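Local structure of glycerate dehydrogenase/glyoxylate reductase (Thermus thermophilus, 2CUK) at residues A108-V113 against L140-L145; A158-A163 against M168-H173; F217-K220 against I224-N227; E188-L191 against V196-L199. The protein probably reduces hydroxypyruvate and glyoxylate with NAD(P)H as a D-isomer specific 2-hydroxyacid dehydrogenase. All blocks are in the same frame, centred on the assembly; numbering follows the deposited sequence.

Contact 1. Residues A108-V113 against L140-L145; sequences ALLLAV and LDLQGL
Leu-142 meets two consecutive leucines of the helix, Leu-110 and Leu-111, and the grip on them is uneven. The tight half is methyl on methyl: CD1 of Leu-142 lies 3.7 Å from CD2 of Leu-111, the two side chains crossing at about a right angle. Leu-142 is extended beyond CB (chi2 179°), which carries CD1 out to this meeting. Its other branch is held more loosely, with CD2 4.4 Å from CD1 of Leu-110. Both helix residues start off roughly tangential to the loop and come nearer only at their ends, so the backbones stay well apart, with Leu-111 CA and Leu-142 CA 8.8 Å from each other. Residues 108-113 belong to helix 99-114, which covers one side of the Rossmann-type sheet of the NAD-binding domain, while 140-145 lead into its strand 146-150 through a type II beta turn. That turn is closed by Leu-145 N and Leu-142 O at 3.0 Å, and Gly-144 fills its third position with a positive phi of 89°. Leu-110, on the looser side, also packs on Leu-226 and Met-168, whereas Leu-111 also packs on Ala-108 of the second subunit. The loop side is more open and more polar. Gly-144 is exposed there, and Asp-141 and Gln-143 take no part in the helix contact but serve the subunit interface: Asp-141 OD1 hydrogen-bonds Thr-285 OG1 of the second subunit, and Gln-143 NE2 is shared between Phe-166 O and Asp-104 OD2 of the second subunit.

Contact 2. Residues A158-A163 against M168-H173; sequences AVAKRA and MRVVYH
Val-170 turns its two methyls toward two alanines one helical turn apart. With CG1 anti to the backbone N (chi1 177°), that methyl reaches CB of Ala-160 at 3.9 Å, while CG2 goes to CB of Ala-163 at 4.2 Å. CG2 also brushes Ala-160 O at 4.0 Å, so the forked valine spans the helix surface between the two small side chains. Ala-163 points at the strand directly, whereas Ala-160 lies more tangentially and offers its methyl from the flank. Met-168 CB lies 3.4 Å from Ala-163 O; CG stays near that oxygen, and the end of the chain, bent at chi3, leads away. The same carbonyl takes the one polar link across the contact: Met-168 N donates to Ala-163 O at 3.3 Å with an N-H...O angle of 156°, the donor tilted from the carbonyl plane. On the far side of the helix Arg-162 bends back, its NH1 donating from above the carbonyl plane to Ala-158 O, whose opposite face receives Arg-162 N. Salt bridges to Glu-100 and Asp-104 further fix the guanidinium. Together the segments form the second half of a beta-alpha-beta unit consistent with the Rossmann pattern of Gly-151, Gly-153 and Gly-156. Helix 154-165 packs against helix 99-114 on one side and, through Ala-160 and Ala-163, against Leu-149 and Leu-147 of strand 146-150, beside which strand 169-173 forms an edge of the parallel sheet.

Contact 3. Residues F217-K220 against I224-N227; sequences FAMK and ILLN
Met-219 reaches from the loop after helix 213-216 to the backbone of strand 224-227, an inner strand of the parallel Rossmann-type sheet in the NAD-binding domain. Its CB already points at the strand but, like CG, touches nothing of it; these two atoms span the gap. Beyond CB the chain runs straight (chi2 177°), carrying SD to the side of Leu-225, where the sulfur is 4.4 Å from Leu-225 CD1. At chi3 (58°) the chain bends and turns the terminal methyl in against the strand. CE does most of the touching, lying 4.2 Å from Leu-225 CB. Ile-224 contributes only backbone here, since its side chain leaves the opposite way, toward Val-113 of helix 99-114. Leu-225 offers its flank to the methionine and continues onto Leu-239 of helix 236-243. The loop has its own polar ties: Met-219 O is hydrogen-bonded to His-246 NE2, and Lys-220 NZ forms a salt bridge with Asp-195 OD1. The methionine methyl ends 3.7 Å from Ile-224 O, the same oxygen that accepts the backbone hydrogen bond of Val-197 N in the neighbouring strand.

Contact 4. Residues E188-L191 against V196-L199; sequences EELL and VVSL
Val-197 faces helix 187-193 with both methyls, and Leu-190 and Leu-191 each bring one CD2 down to meet them. The valine spreads CG1 and CG2 across the helix-facing side of strand 196-199. Leu-190 CD2 lies 4.2 Å from Val-197 CG1. Leu-191 CD2 is 4.3 Å from Val-197 CG2 and almost as near to CG1, so it sits over the fork of the valine. The two leucines arrive by different routes. Leu-190 leaves the helix tangentially, and its chi2 of 121° is far from a staggered value; the branch is thereby turned so that CD2 drops toward Val-197 while CD1 is directed to Val-171 in strand 169-173. Leu-191 starts out with CB facing away from the strand, yet its staggered conformation (chi1 -61°, chi2 180°) swings CD2 back. Leu-190 CD2 and Leu-191 CD2 end 4.0 Å from each other, closing a small apolar cluster with the valine. Next to it, Met-219 also rests on Val-197. Glu-188 and Glu-189 lie on the exposed side of this helix, while Ser-198 points to the opposite face of the sheet, where Thr-106 of helix 99-114 lies. The helix thus packs on one face of the Rossmann-type sheet, with helix 99-114 on the other. Backbone hydrogen bonds tie strand 196-199 to its neighbours 146-150 and 224-227; residues 188-191 meet Val-197 here through methyl groups, an apolar contact in which burial and shape rather than bond direction set the fit.

How the contacts relate
Along the chain the order is contact 1, contact 2, contact 4 and contact 3, all within the NAD-binding region and on the same side of the chain's centre. Contacts 2, 3 and 4 share the six-stranded parallel sheet. Contacts 3 and 4 lie nearest, their centres about 7 Å apart on the adjacent strands 224-227 and 196-199, where Leu-226 N and Val-197 O, 2.7 Å apart, probably form a backbone hydrogen bond. Contact 1, about 12 to 15 Å from the others between centres, touches each of them, Leu-110 packing on Val-196 of contact 4. Contacts 1 and 2 also touch the second subunit. Helices thus cover both faces of one sheet, and the helix 99-114 side joins the dimer.

Contact 1. Residues A108-V113 against L140-L145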
loop_
_atom_site.group_PDB
_atom_site.type_symbol
_atom_site.label_atom_id
_atom_site.label_comp_id
_atom_site.label_asym_id
_atom_site.label_seq_id
_atom_site.Cartn_x
_atom_site.Cartn_y
_atom_site.Cartn_z
ATOM N N ALA A 108 -2.569 -3.610 0.285
ATOM C CA ALA A 108 -1.388 -2.882 0.738
ATOM C C ALA A 108 -0.145 -3.772 0.620
ATOM O O ALA A 108 0.929 -3.302 0.244
ATOM C CB ALA A 108 -1.576 -2.426 2.179
ATOM N N LEU A 109 -0.300 -5.055 0.941
ATOM C CA LEU A 109 0.802 -6.012 0.869
ATOM C C LEU A 109 1.175 -6.319 -0.579
ATOM O O LEU A 109 2.353 -6.463 -0.910
ATOM C CB LEU A 109 0.434 -7.311 1.604
ATOM C CG LEU A 109 0.428 -7.254 3.139
ATOM C CD1 LEU A 109 -0.089 -8.575 3.714
ATOM C CD2 LEU A 109 1.839 -6.966 3.643
ATOM N N LEU A 110 0.173 -6.422 -1.446
ATOM C CA LEU A 110 0.442 -6.685 -2.856
ATOM C C LEU A 110 1.301 -5.546 -3.407
ATOM O O LEU A 110 2.321 -5.779 -4.056
ATOM C CB LEU A 110 -0.870 -6.781 -3.645
ATOM C CG LEU A 110 -0.757 -6.749 -5.177
ATOM C CD1 LEU A 110 0.250 -7.783 -5.658
ATOM C CD2 LEU A 110 -2.119 -7.005 -5.790
ATOM N N LEU A 111 0.887 -4.312 -3.132
ATOM C CA LEU A 111 1.613 -3.137 -3.599
ATOM C C LEU A 111 2.963 -3.012 -2.907
ATOM O O LEU A 111 3.946 -2.604 -3.527
ATOM C CB LEU A 111 0.784 -1.874 -3.359
ATOM C CG LEU A 111 -0.461 -1.723 -4.238
ATOM C CD1 LEU A 111 -1.362 -0.618 -3.697
ATOM C CD2 LEU A 111 -0.021 -1.414 -5.665
ATOM N N ALA A 112 3.015 -3.372 -1.628
ATOM C CA ALA A 112 4.261 -3.298 -0.878
ATOM C C ALA A 112 5.326 -4.185 -1.522
ATOM O O ALA A 112 6.478 -3.787 -1.647
ATOM C CB ALA A 112 4.032 -3.728 0.559
ATOM N N VAL A 113 4.925 -5.390 -1.917
ATOM C CA VAL A 113 5.825 -6.353 -2.543
ATOM C C VAL A 113 6.092 -6.018 -4.009
ATOM O O VAL A 113 7.242 -5.903 -4.427
ATOM C CB VAL A 113 5.240 -7.790 -2.469
ATOM C CG1 VAL A 113 6.114 -8.764 -3.262
ATOM C CG2 VAL A 113 5.144 -8.237 -1.023
ATOM N N LEU A 140 6.986 -4.489 -10.296
ATOM C CA LEU A 140 6.076 -5.043 -11.288
ATOM C C LEU A 140 4.875 -4.148 -11.538
ATOM O O LEU A 140 4.168 -3.781 -10.600
ATOM C CB LEU A 140 5.549 -6.404 -10.828
ATOM C CG LEU A 140 6.523 -7.540 -10.536
ATOM C CD1 LEU A 140 5.723 -8.770 -10.124
ATOM C CD2 LEU A 140 7.368 -7.835 -11.763
ATOM N N ASP A 141 4.649 -3.791 -12.801
ATOM C CA ASP A 141 3.480 -2.999 -13.160
ATOM C C ASP A 141 2.337 -4.005 -13.036
ATOM O O ASP A 141 2.447 -5.129 -13.524
ATOM C CB ASP A 141 3.585 -2.507 -14.605
ATOM C CG ASP A 141 4.573 -1.369 -14.764
ATOM O OD1 ASP A 141 4.280 -0.256 -14.285
ATOM O OD2 ASP A 141 5.644 -1.585 -15.362
ATOM N N LEU A 142 1.245 -3.611 -12.390
ATOM C CA LEU A 142 0.114 -4.513 -12.185
ATOM C C LEU A 142 -0.860 -4.630 -13.350
ATOM O O LEU A 142 -1.572 -5.623 -13.470
ATOM C CB LEU A 142 -0.659 -4.092 -10.933
ATOM C CG LEU A 142 0.133 -4.106 -9.623
ATOM C CD1 LEU A 142 -0.762 -3.630 -8.477
ATOM C CD2 LEU A 142 0.649 -5.508 -9.355
ATOM N N GLN A 143 -0.894 -3.615 -14.204
ATOM C CA GLN A 143 -1.808 -3.599 -15.339
ATOM C C GLN A 143 -1.693 -4.823 -16.247
ATOM O O GLN A 143 -0.626 -5.120 -16.781
ATOM C CB GLN A 143 -1.596 -2.316 -16.144
ATOM C CG GLN A 143 -1.952 -1.039 -15.369
ATOM C CD GLN A 143 -1.189 -0.901 -14.055
ATOM O OE1 GLN A 143 0.042 -0.871 -14.038
ATOM N NE2 GLN A 143 -1.922 -0.812 -12.948
ATOM N N GLY A 144 -2.804 -5.534 -16.407
ATOM C CA GLY A 144 -2.818 -6.710 -17.254
ATOM C C GLY A 144 -2.456 -8.005 -16.551
ATOM O O GLY A 144 -2.686 -9.082 -17.097
ATOM N N LEU A 145 -1.881 -7.917 -15.353
ATOM C CA LEU A 145 -1.514 -9.121 -14.616
ATOM C C LEU A 145 -2.748 -9.808 -14.057
ATOM O O LEU A 145 -3.788 -9.178 -13.846
ATOM C CB LEU A 145 -0.546 -8.793 -13.475
ATOM C CG LEU A 145 0.929 -8.607 -13.849
ATOM C CD1 LEU A 145 1.082 -7.458 -14.831
ATOM C CD2 LEU A 145 1.734 -8.343 -12.590
#

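Contact 2. Residues A158-A163 against M168-H173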
loop_
_atom_site.group_PDB
_atom_site.type_symbol
_atom_site.label_atom_id
_atom_site.label_comp_id
_atom_site.label_asym_id
_atom_site.label_seq_id
_atom_site.Cartn_x
_atom_site.Cartn_y
_atom_site.Cartn_z
ATOM N N ALA A 158 -14.010 -8.616 -2.027
ATOM C CA ALA A 158 -13.627 -7.227 -1.796
ATOM C C ALA A 158 -12.244 -6.999 -2.401
ATOM O O ALA A 158 -11.967 -5.940 -2.950
ATOM C CB ALA A 158 -13.599 -6.927 -0.304
ATOM N N VAL A 159 -11.376 -8.004 -2.303
ATOM C CA VAL A 159 -10.033 -7.875 -2.860
ATOM C C VAL A 159 -10.111 -7.785 -4.385
ATOM O O VAL A 159 -9.454 -6.942 -5.004
ATOM C CB VAL A 159 -9.133 -9.067 -2.439
ATOM C CG1 VAL A 159 -7.820 -9.025 -3.206
ATOM C CG2 VAL A 159 -8.856 -8.999 -0.923
ATOM N N ALA A 160 -10.932 -8.640 -4.983
ATOM C CA ALA A 160 -11.104 -8.655 -6.430
ATOM C C ALA A 160 -11.578 -7.305 -6.955
ATOM O O ALA A 160 -11.121 -6.843 -7.999
ATOM C CB ALA A 160 -12.099 -9.745 -6.827
ATOM N N LYS A 161 -12.504 -6.673 -6.237
ATOM C CA LYS A 161 -13.017 -5.376 -6.664
ATOM C C LYS A 161 -11.897 -4.346 -6.717
ATOM O O LYS A 161 -11.793 -3.570 -7.667
ATOM C CB LYS A 161 -14.119 -4.893 -5.715
ATOM C CG LYS A 161 -15.481 -5.566 -5.920
ATOM C CD LYS A 161 -16.325 -4.851 -6.981
ATOM C CE LYS A 161 -15.743 -4.991 -8.384
ATOM N NZ LYS A 161 -16.458 -4.142 -9.392
ATOM N N ARG A 162 -11.062 -4.337 -5.685
ATOM C CA ARG A 162 -9.954 -3.398 -5.639
ATOM C C ARG A 162 -8.976 -3.690 -6.770
ATOM O O ARG A 162 -8.529 -2.783 -7.470
ATOM C CB ARG A 162 -9.241 -3.502 -4.290
ATOM C CG ARG A 162 -10.029 -2.895 -3.139
ATOM C CD ARG A 162 -9.633 -3.538 -1.814
ATOM N NE ARG A 162 -10.239 -2.860 -0.676
ATOM C CZ ARG A 162 -11.527 -2.914 -0.355
ATOM N NH1 ARG A 162 -12.379 -3.626 -1.087
ATOM N NH2 ARG A 162 -11.965 -2.235 0.696
ATOM N N ALA A 163 -8.657 -4.965 -6.944
ATOM C CA ALA A 163 -7.725 -5.391 -7.975
ATOM C C ALA A 163 -8.135 -4.908 -9.362
ATOM O O ALA A 163 -7.293 -4.464 -10.141
ATOM C CB ALA A 163 -7.603 -6.912 -7.963
ATOM N N MET A 168 -5.971 -5.075 -13.070
ATOM C CA MET A 168 -5.641 -6.490 -12.989
ATOM C C MET A 168 -6.794 -7.356 -13.468
ATOM O O MET A 168 -7.951 -6.946 -13.424
ATOM C CB MET A 168 -5.306 -6.896 -11.547
ATOM C CG MET A 168 -4.039 -6.273 -10.988
ATOM S SD MET A 168 -3.524 -7.096 -9.475
ATOM C CE MET A 168 -2.697 -8.537 -10.141
ATOM N N ARG A 169 -6.464 -8.558 -13.927
ATOM C CA ARG A 169 -7.486 -9.475 -14.318
ATOM C C ARG A 169 -7.689 -10.410 -13.165
ATOM O O ARG A 169 -6.784 -10.677 -12.386
ATOM C CB ARG A 169 -6.993 -10.252 -15.540
ATOM C CG ARG A 169 -7.342 -9.552 -16.854
ATOM C CD ARG A 169 -6.183 -9.598 -17.857
ATOM N NE ARG A 169 -6.315 -10.757 -18.747
ATOM C CZ ARG A 169 -6.190 -10.540 -20.070
ATOM N NH1 ARG A 169 -5.960 -9.320 -20.524
ATOM N NH2 ARG A 169 -6.268 -11.568 -20.919
ATOM N N VAL A 170 -8.918 -10.876 -12.975
ATOM C CA VAL A 170 -9.215 -11.713 -11.821
ATOM C C VAL A 170 -9.765 -13.097 -12.147
ATOM O O VAL A 170 -10.628 -13.250 -13.010
ATOM C CB VAL A 170 -10.216 -11.009 -10.884
ATOM C CG1 VAL A 170 -10.571 -11.928 -9.715
ATOM C CG2 VAL A 170 -9.622 -9.701 -10.375
ATOM N N VAL A 171 -9.249 -14.099 -11.443
ATOM C CA VAL A 171 -9.694 -15.481 -11.593
ATOM C C VAL A 171 -9.753 -16.031 -10.178
ATOM O O VAL A 171 -9.194 -15.428 -9.256
ATOM C CB VAL A 171 -8.708 -16.329 -12.442
ATOM C CG1 VAL A 171 -8.554 -15.720 -13.823
ATOM C CG2 VAL A 171 -7.362 -16.424 -11.742
ATOM N N TYR A 172 -10.426 -17.157 -9.981
ATOM C CA TYR A 172 -10.509 -17.699 -8.633
ATOM C C TYR A 172 -10.817 -19.180 -8.551
ATOM O O TYR A 172 -11.299 -19.794 -9.504
ATOM C CB TYR A 172 -11.562 -16.928 -7.826
ATOM C CG TYR A 172 -13.000 -17.296 -8.147
ATOM C CD1 TYR A 172 -13.720 -18.166 -7.323
ATOM C CD2 TYR A 172 -13.635 -16.781 -9.273
ATOM C CE1 TYR A 172 -15.045 -18.510 -7.615
ATOM C CE2 TYR A 172 -14.953 -17.119 -9.578
ATOM C CZ TYR A 172 -15.653 -17.981 -8.746
ATOM O OH TYR A 172 -16.961 -18.307 -9.048
ATOM N N HIS A 173 -10.511 -19.747 -7.393
ATOM C CA HIS A 173 -10.794 -21.141 -7.114
ATOM C C HIS A 173 -11.473 -21.144 -5.758
ATOM O O HIS A 173 -11.131 -20.345 -4.888
ATOM C CB HIS A 173 -9.519 -21.978 -7.042
ATOM C CG HIS A 173 -9.760 -23.383 -6.583
ATOM N ND1 HIS A 173 -10.490 -24.290 -7.322
ATOM C CD2 HIS A 173 -9.430 -24.016 -5.432
ATOM C CE1 HIS A 173 -10.600 -25.420 -6.644
ATOM N NE2 HIS A 173 -9.966 -25.280 -5.494
#

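Contact 3. Residues F217-K220 against I224-N227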
loop_
_atom_site.group_PDB
_atom_site.type_symbol
_atom_site.label_atom_id
_atom_site.label_comp_id
_atom_site.label_asym_id
_atom_site.label_seq_id
_atom_site.Cartn_x
_atom_site.Cartn_y
_atom_site.Cartn_z
ATOM N N PHE A 217 6.191 -24.131 -5.883
ATOM C CA PHE A 217 7.046 -24.199 -7.059
ATOM C C PHE A 217 6.240 -24.446 -8.331
ATOM O O PHE A 217 6.785 -24.435 -9.430
ATOM C CB PHE A 217 8.119 -25.271 -6.867
ATOM C CG PHE A 217 9.254 -24.826 -5.988
ATOM C CD1 PHE A 217 10.223 -23.956 -6.477
ATOM C CD2 PHE A 217 9.340 -25.252 -4.668
ATOM C CE1 PHE A 217 11.270 -23.513 -5.662
ATOM C CE2 PHE A 217 10.382 -24.817 -3.838
ATOM C CZ PHE A 217 11.350 -23.945 -4.339
ATOM N N ALA A 218 4.933 -24.654 -8.179
ATOM C CA ALA A 218 4.060 -24.853 -9.330
ATOM C C ALA A 218 3.621 -23.467 -9.794
ATOM O O ALA A 218 3.194 -23.282 -10.930
ATOM C CB ALA A 218 2.842 -25.693 -8.952
ATOM N N MET A 219 3.719 -22.489 -8.897
ATOM C CA MET A 219 3.360 -21.120 -9.242
ATOM C C MET A 219 4.368 -20.634 -10.286
ATOM O O MET A 219 5.473 -21.172 -10.381
ATOM C CB MET A 219 3.398 -20.238 -7.987
ATOM C CG MET A 219 2.239 -20.503 -7.027
ATOM S SD MET A 219 2.294 -19.534 -5.500
ATOM C CE MET A 219 2.291 -17.834 -6.177
ATOM N N LYS A 220 4.010 -19.636 -11.082
ATOM C CA LYS A 220 4.988 -19.230 -12.083
ATOM C C LYS A 220 6.190 -18.505 -11.476
ATOM O O LYS A 220 6.118 -17.894 -10.424
ATOM C CB LYS A 220 4.365 -18.448 -13.294
ATOM C CG LYS A 220 3.547 -17.191 -12.939
ATOM C CD LYS A 220 2.319 -16.968 -13.876
ATOM C CE LYS A 220 2.567 -15.882 -14.945
ATOM N NZ LYS A 220 1.446 -15.764 -15.889
ATOM N N ILE A 224 3.858 -13.691 -7.185
ATOM C CA ILE A 224 3.790 -13.171 -5.824
ATOM C C ILE A 224 2.726 -13.936 -5.036
ATOM O O ILE A 224 1.640 -14.204 -5.550
ATOM C CB ILE A 224 3.389 -11.678 -5.796
ATOM C CG1 ILE A 224 4.476 -10.822 -6.450
ATOM C CG2 ILE A 224 3.154 -11.239 -4.348
ATOM C CD1 ILE A 224 4.084 -9.355 -6.595
ATOM N N LEU A 225 3.047 -14.286 -3.794
ATOM C CA LEU A 225 2.105 -14.983 -2.924
ATOM C C LEU A 225 1.657 -14.054 -1.802
ATOM O O LEU A 225 2.481 -13.409 -1.156
ATOM C CB LEU A 225 2.750 -16.222 -2.299
ATOM C CG LEU A 225 1.891 -16.913 -1.231
ATOM C CD1 LEU A 225 0.678 -17.574 -1.881
ATOM C CD2 LEU A 225 2.723 -17.951 -0.494
ATOM N N LEU A 226 0.350 -14.000 -1.568
ATOM C CA LEU A 226 -0.205 -13.165 -0.509
ATOM C C LEU A 226 -1.042 -14.024 0.439
ATOM O O LEU A 226 -1.807 -14.886 -0.001
ATOM C CB LEU A 226 -1.094 -12.067 -1.104
ATOM C CG LEU A 226 -0.484 -11.082 -2.107
ATOM C CD1 LEU A 226 -1.568 -10.144 -2.616
ATOM C CD2 LEU A 226 0.643 -10.293 -1.445
ATOM N N ASN A 227 -0.889 -13.805 1.739
ATOM C CA ASN A 227 -1.682 -14.551 2.711
ATOM C C ASN A 227 -2.058 -13.694 3.911
ATOM O O ASN A 227 -1.218 -13.376 4.752
ATOM C CB ASN A 227 -0.943 -15.806 3.193
ATOM C CG ASN A 227 -1.792 -16.654 4.134
ATOM O OD1 ASN A 227 -3.022 -16.571 4.120
ATOM N ND2 ASN A 227 -1.141 -17.482 4.944
#

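Contact 4. Residues E188-L191 against V196-L199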
loop_
_atom_site.group_PDB
_atom_site.type_symbol
_atom_site.label_atom_id
_atom_site.label_comp_id
_atom_site.label_asym_id
_atom_site.label_seq_id
_atom_site.Cartn_x
_atom_site.Cartn_y
_atom_site.Cartn_z
ATOM N N GLU A 188 -5.070 -26.145 -9.514
ATOM C CA GLU A 188 -3.942 -26.409 -10.398
ATOM C C GLU A 188 -3.797 -25.372 -11.515
ATOM O O GLU A 188 -2.714 -24.824 -11.716
ATOM C CB GLU A 188 -4.076 -27.812 -11.004
ATOM C CG GLU A 188 -4.089 -28.955 -9.982
ATOM C CD GLU A 188 -5.252 -28.886 -8.994
ATOM O OE1 GLU A 188 -6.410 -28.689 -9.428
ATOM O OE2 GLU A 188 -5.008 -29.044 -7.775
ATOM N N GLU A 189 -4.875 -25.099 -12.249
ATOM C CA GLU A 189 -4.793 -24.089 -13.305
ATOM C C GLU A 189 -4.575 -22.669 -12.753
ATOM O O GLU A 189 -3.899 -21.841 -13.347
ATOM C CB GLU A 189 -6.059 -24.141 -14.169
ATOM C CG GLU A 189 -6.089 -23.024 -15.219
ATOM C CD GLU A 189 -7.061 -23.364 -16.330
ATOM O OE1 GLU A 189 -8.159 -23.820 -16.031
ATOM O OE2 GLU A 189 -6.748 -23.074 -17.486
ATOM N N LEU A 190 -5.198 -22.378 -11.594
ATOM C CA LEU A 190 -4.980 -21.040 -11.051
ATOM C C LEU A 190 -3.502 -20.782 -10.736
ATOM O O LEU A 190 -2.944 -19.741 -11.057
ATOM C CB LEU A 190 -5.816 -20.900 -9.778
ATOM C CG LEU A 190 -5.463 -19.641 -8.982
ATOM C CD1 LEU A 190 -6.666 -18.715 -8.793
ATOM C CD2 LEU A 190 -4.937 -19.953 -7.581
ATOM N N LEU A 191 -2.868 -21.760 -10.056
ATOM C CA LEU A 191 -1.460 -21.598 -9.711
ATOM C C LEU A 191 -0.607 -21.437 -10.964
ATOM O O LEU A 191 0.426 -20.780 -10.969
ATOM C CB LEU A 191 -1.001 -22.843 -8.940
ATOM C CG LEU A 191 -1.759 -23.054 -7.629
ATOM C CD1 LEU A 191 -1.276 -24.299 -6.882
ATOM C CD2 LEU A 191 -1.595 -21.885 -6.660
ATOM N N VAL A 196 -0.289 -13.265 -9.382
ATOM C CA VAL A 196 -0.374 -13.031 -7.947
ATOM C C VAL A 196 -1.405 -14.001 -7.379
ATOM O O VAL A 196 -2.523 -14.079 -7.879
ATOM C CB VAL A 196 -0.854 -11.595 -7.616
ATOM C CG1 VAL A 196 -0.954 -11.421 -6.103
ATOM C CG2 VAL A 196 0.101 -10.566 -8.212
ATOM N N VAL A 197 -1.024 -14.754 -6.355
ATOM C CA VAL A 197 -1.950 -15.684 -5.719
ATOM C C VAL A 197 -2.244 -15.165 -4.317
ATOM O O VAL A 197 -1.326 -14.940 -3.535
ATOM C CB VAL A 197 -1.352 -17.104 -5.591
ATOM C CG1 VAL A 197 -2.331 -18.009 -4.845
ATOM C CG2 VAL A 197 -1.042 -17.673 -6.975
ATOM N N SER A 198 -3.521 -14.972 -4.000
ATOM C CA SER A 198 -3.900 -14.481 -2.680
ATOM C C SER A 198 -4.820 -15.497 -2.011
ATOM O O SER A 198 -5.790 -15.969 -2.615
ATOM C CB SER A 198 -4.602 -13.121 -2.795
ATOM O OG SER A 198 -4.768 -12.526 -1.517
ATOM N N LEU A 199 -4.507 -15.839 -0.764
ATOM C CA LEU A 199 -5.287 -16.822 -0.023
ATOM C C LEU A 199 -6.382 -16.192 0.828
ATOM O O LEU A 199 -6.145 -15.229 1.565
ATOM C CB LEU A 199 -4.355 -17.664 0.853
ATOM C CG LEU A 199 -3.167 -18.251 0.089
ATOM C CD1 LEU A 199 -2.301 -19.067 1.038
ATOM C CD2 LEU A 199 -3.668 -19.114 -1.075
#